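Local coordinates for protein N-acetylglucosamine-specific lectin (Saxidomus purpuratus, PDB 6A7T) that recognises carbohydrates, N-acetylglucosamine among them, as a bivalve C-type lectin whose sugar recognition does not depend on calcium, at residues H85-W93 with D121-N129. Numbering follows the deposited sequence.
Sequences HYYWIGGSW and DEGCMDYLN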
loop_
_atom_site.group_PDB
_atom_site.type_symbol
_atom_site.label_atom_id
_atom_site.label_comp_id
_atom_site.label_asym_id
_atom_site.label_seq_id
_atom_site.Cartn_x
_atom_site.Cartn_y
_atom_site.Cartn_z
ATOM N N HIS A 85 22.450 7.418 -11.666
ATOM C CA HIS A 85 23.089 6.296 -10.990
ATOM C C HIS A 85 22.877 6.345 -9.469
ATOM O O HIS A 85 23.310 5.467 -8.775
ATOM C CB HIS A 85 24.610 6.252 -11.319
ATOM C CG HIS A 85 24.882 6.373 -12.789
ATOM N ND1 HIS A 85 24.282 5.532 -13.728
ATOM C CD2 HIS A 85 25.657 7.236 -13.494
ATOM C CE1 HIS A 85 24.658 5.882 -14.942
ATOM N NE2 HIS A 85 25.527 6.909 -14.834
ATOM N N TYR A 86 22.249 7.415 -8.961
ATOM C CA TYR A 86 21.893 7.470 -7.540
ATOM C C TYR A 86 20.678 8.379 -7.374
ATOM O O TYR A 86 20.448 9.253 -8.185
ATOM C CB TYR A 86 23.041 7.988 -6.665
ATOM C CG TYR A 86 23.427 9.436 -6.842
ATOM C CD1 TYR A 86 24.269 9.873 -7.853
ATOM C CD2 TYR A 86 22.994 10.384 -5.935
ATOM C CE1 TYR A 86 24.610 11.215 -7.991
ATOM C CE2 TYR A 86 23.337 11.718 -6.056
ATOM C CZ TYR A 86 24.147 12.145 -7.084
ATOM O OH TYR A 86 24.433 13.491 -7.136
ATOM N N TYR A 87 19.902 8.092 -6.323
ATOM C CA TYR A 87 18.737 8.888 -5.921
ATOM C C TYR A 87 18.823 9.112 -4.415
ATOM O O TYR A 87 18.958 8.159 -3.695
ATOM C CB TYR A 87 17.429 8.157 -6.230
ATOM C CG TYR A 87 17.051 8.047 -7.681
ATOM C CD1 TYR A 87 17.666 7.122 -8.498
ATOM C CD2 TYR A 87 16.044 8.825 -8.221
ATOM C CE1 TYR A 87 17.298 6.970 -9.829
ATOM C CE2 TYR A 87 15.669 8.694 -9.552
ATOM C CZ TYR A 87 16.303 7.762 -10.360
ATOM O OH TYR A 87 15.987 7.633 -11.699
ATOM N N TRP A 88 18.584 10.349 -3.977
ATOM C CA TRP A 88 18.482 10.610 -2.522
ATOM C C TRP A 88 17.236 9.978 -1.913
ATOM O O TRP A 88 16.138 10.048 -2.526
ATOM C CB TRP A 88 18.458 12.121 -2.244
ATOM C CG TRP A 88 19.735 12.816 -2.613
ATOM C CD1 TRP A 88 19.841 13.882 -3.432
ATOM C CD2 TRP A 88 21.085 12.470 -2.236
ATOM N NE1 TRP A 88 21.145 14.285 -3.544
ATOM C CE2 TRP A 88 21.923 13.422 -2.851
ATOM C CE3 TRP A 88 21.651 11.477 -1.428
ATOM C CZ2 TRP A 88 23.309 13.439 -2.672
ATOM C CZ3 TRP A 88 23.024 11.484 -1.260
ATOM C CH2 TRP A 88 23.822 12.444 -1.889
ATOM N N ILE A 89 17.381 9.472 -0.680
ATOM C CA ILE A 89 16.276 8.912 0.094
ATOM C C ILE A 89 16.319 9.479 1.520
ATOM O O ILE A 89 17.229 10.175 1.878
ATOM C CB ILE A 89 16.264 7.380 0.088
ATOM C CG1 ILE A 89 17.502 6.775 0.769
ATOM C CG2 ILE A 89 16.116 6.882 -1.332
ATOM C CD1 ILE A 89 17.465 5.254 0.901
ATOM N N GLY A 90 15.276 9.197 2.247
ATOM C CA GLY A 90 14.964 9.824 3.541
ATOM C C GLY A 90 15.663 9.137 4.700
ATOM O O GLY A 90 15.016 8.844 5.710
ATOM N N GLY A 91 16.981 8.949 4.579
ATOM C CA GLY A 91 17.793 8.451 5.724
ATOM C C GLY A 91 19.059 9.244 5.858
ATOM O O GLY A 91 19.629 9.780 4.915
ATOM N N SER A 92 19.544 9.359 7.090
ATOM C CA SER A 92 20.666 10.199 7.384
ATOM C C SER A 92 21.121 9.871 8.813
ATOM O O SER A 92 20.447 9.235 9.567
ATOM C CB SER A 92 20.370 11.696 7.265
ATOM O OG SER A 92 19.471 12.099 8.269
ATOM N N TRP A 93 22.281 10.397 9.121
ATOM C CA TRP A 93 22.932 10.242 10.394
ATOM C C TRP A 93 22.173 11.026 11.449
ATOM O O TRP A 93 21.946 12.225 11.307
ATOM C CB TRP A 93 24.371 10.732 10.322
ATOM C CG TRP A 93 25.119 10.529 11.603
ATOM C CD1 TRP A 93 25.393 11.459 12.575
ATOM C CD2 TRP A 93 25.713 9.300 12.034
ATOM N NE1 TRP A 93 26.106 10.869 13.593
ATOM C CE2 TRP A 93 26.322 9.552 13.286
ATOM C CE3 TRP A 93 25.795 8.032 11.474
ATOM C CZ2 TRP A 93 27.016 8.559 13.973
ATOM C CZ3 TRP A 93 26.451 7.045 12.167
ATOM C CH2 TRP A 93 27.059 7.314 13.391
ATOM N N ASP A 121 30.391 7.507 9.104
ATOM C CA ASP A 121 29.317 8.181 9.835
ATOM C C ASP A 121 28.996 9.503 9.147
ATOM O O ASP A 121 29.685 9.937 8.254
ATOM C CB ASP A 121 29.752 8.439 11.291
ATOM C CG ASP A 121 30.098 7.207 12.122
ATOM O OD1 ASP A 121 29.728 6.079 11.744
ATOM O OD2 ASP A 121 30.717 7.398 13.200
ATOM N N GLU A 122 27.922 10.168 9.638
ATOM C CA GLU A 122 27.690 11.594 9.432
ATOM C C GLU A 122 27.286 11.881 7.986
ATOM O O GLU A 122 27.500 12.954 7.484
ATOM C CB GLU A 122 28.917 12.413 9.829
ATOM C CG GLU A 122 29.286 12.165 11.285
ATOM C CD GLU A 122 30.135 13.241 11.938
ATOM O OE1 GLU A 122 30.738 14.059 11.210
ATOM O OE2 GLU A 122 30.131 13.268 13.184
ATOM N N GLY A 123 26.645 10.911 7.369
ATOM C CA GLY A 123 26.224 11.116 5.993
ATOM C C GLY A 123 24.721 11.126 5.781
ATOM O O GLY A 123 23.917 11.044 6.720
ATOM N N CYS A 124 24.353 11.216 4.497
ATOM C CA CYS A 124 22.965 11.029 4.074
ATOM C C CYS A 124 22.907 9.875 3.082
ATOM O O CYS A 124 23.922 9.557 2.491
ATOM C CB CYS A 124 22.432 12.304 3.450
ATOM S SG CYS A 124 22.405 13.660 4.645
ATOM N N MET A 125 21.720 9.294 2.920
ATOM C CA MET A 125 21.606 8.048 2.173
ATOM C C MET A 125 21.026 8.267 0.772
ATOM O O MET A 125 20.170 9.125 0.532
ATOM C CB MET A 125 20.763 7.025 2.917
ATOM C CG MET A 125 21.315 6.660 4.331
ATOM S SD MET A 125 20.255 5.730 5.368
ATOM C CE MET A 125 20.059 4.259 4.350
ATOM N N ASP A 126 21.487 7.393 -0.113
ATOM C CA ASP A 126 20.951 7.240 -1.460
ATOM C C ASP A 126 20.766 5.756 -1.788
ATOM O O ASP A 126 21.225 4.895 -1.072
ATOM C CB ASP A 126 21.820 7.976 -2.471
ATOM C CG ASP A 126 23.252 7.503 -2.648
ATOM O OD1 ASP A 126 23.535 6.375 -2.259
ATOM O OD2 ASP A 126 24.018 8.279 -3.256
ATOM N N TYR A 127 20.001 5.481 -2.852
ATOM C CA TYR A 127 20.177 4.257 -3.674
ATOM C C TYR A 127 21.283 4.612 -4.648
ATOM O O TYR A 127 21.221 5.642 -5.280
ATOM C CB TYR A 127 18.900 3.882 -4.436
ATOM C CG TYR A 127 17.933 3.059 -3.647
ATOM C CD1 TYR A 127 17.957 1.669 -3.622
ATOM C CD2 TYR A 127 16.942 3.686 -2.893
ATOM C CE1 TYR A 127 17.046 0.934 -2.882
ATOM C CE2 TYR A 127 16.069 2.965 -2.103
ATOM C CZ TYR A 127 16.096 1.577 -2.095
ATOM O OH TYR A 127 15.220 0.870 -1.312
ATOM N N LEU A 128 22.248 3.707 -4.830
ATOM C CA LEU A 128 23.337 3.908 -5.762
ATOM C C LEU A 128 23.473 2.664 -6.640
ATOM O O LEU A 128 23.259 1.557 -6.126
ATOM C CB LEU A 128 24.621 4.074 -4.935
ATOM C CG LEU A 128 25.937 4.169 -5.701
ATOM C CD1 LEU A 128 26.030 5.377 -6.616
ATOM C CD2 LEU A 128 27.123 4.127 -4.734
ATOM N N ASN A 129 23.839 2.905 -7.899
ATOM C CA ASN A 129 24.225 1.836 -8.834
ATOM C C ASN A 129 25.632 2.125 -9.322
ATOM O O ASN A 129 25.841 2.918 -10.243
ATOM C CB ASN A 129 23.221 1.777 -9.972
ATOM C CG ASN A 129 23.504 0.638 -10.915
ATOM O OD1 ASN A 129 23.847 -0.453 -10.471
ATOM N ND2 ASN A 129 23.314 0.914 -12.187
HETATM O O HOH W 1 22.434 3.491 -13.484
#
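Residues 85-93 and 121-129 pair as antiparallel neighbours in the middle of the second sheet of the lectin domain, between strands 99-102 and 136-140, and stay paired round a corner. Before the corner Y87 and Y127 exchange a pair of backbone bonds, and N129 N reaches H85 O at 2.8 Å; a water bridges H85 ND1 and N129 ND2 at this end. The register then slips by two residues in a beta bulge. G90, the centre of an inverse gamma turn, steps away from the partner strand, yet bonds flank the bulge on both sides: I89 N to M125 O before it, M125 N to G91 O after it, and then W93 N to G123 O. M125 packs alongside the corner, its CB 3.9 Å from I89 CG1 and its SD 3.7 Å from G91 CA. I89 also sets CG2 at the edge of the Y127 ring, 3.7 Å from CD2, while the Y127 hydroxyl is bonded to D71. D126 lays its CB 3.7 Å from CE3 of W88, and its OD2 lies 3.6 Å from CD2 of Y86. Past the turn, W93 swings CG anti to its backbone N (chi1 -177°), which lays the indole along the incoming loop. D121 CB sits over one face, 3.6 Å from the six-membered ring's centroid, the carboxylate and indole planes 20° apart. C124 is disulfide-bonded to C143. D126 and W88 adjoin N138 and H140, which take N-acetylglucosamine when it is bound, though none is bound to this chain here; this sheet carries the long-loop region, where C-type lectins bind sugar.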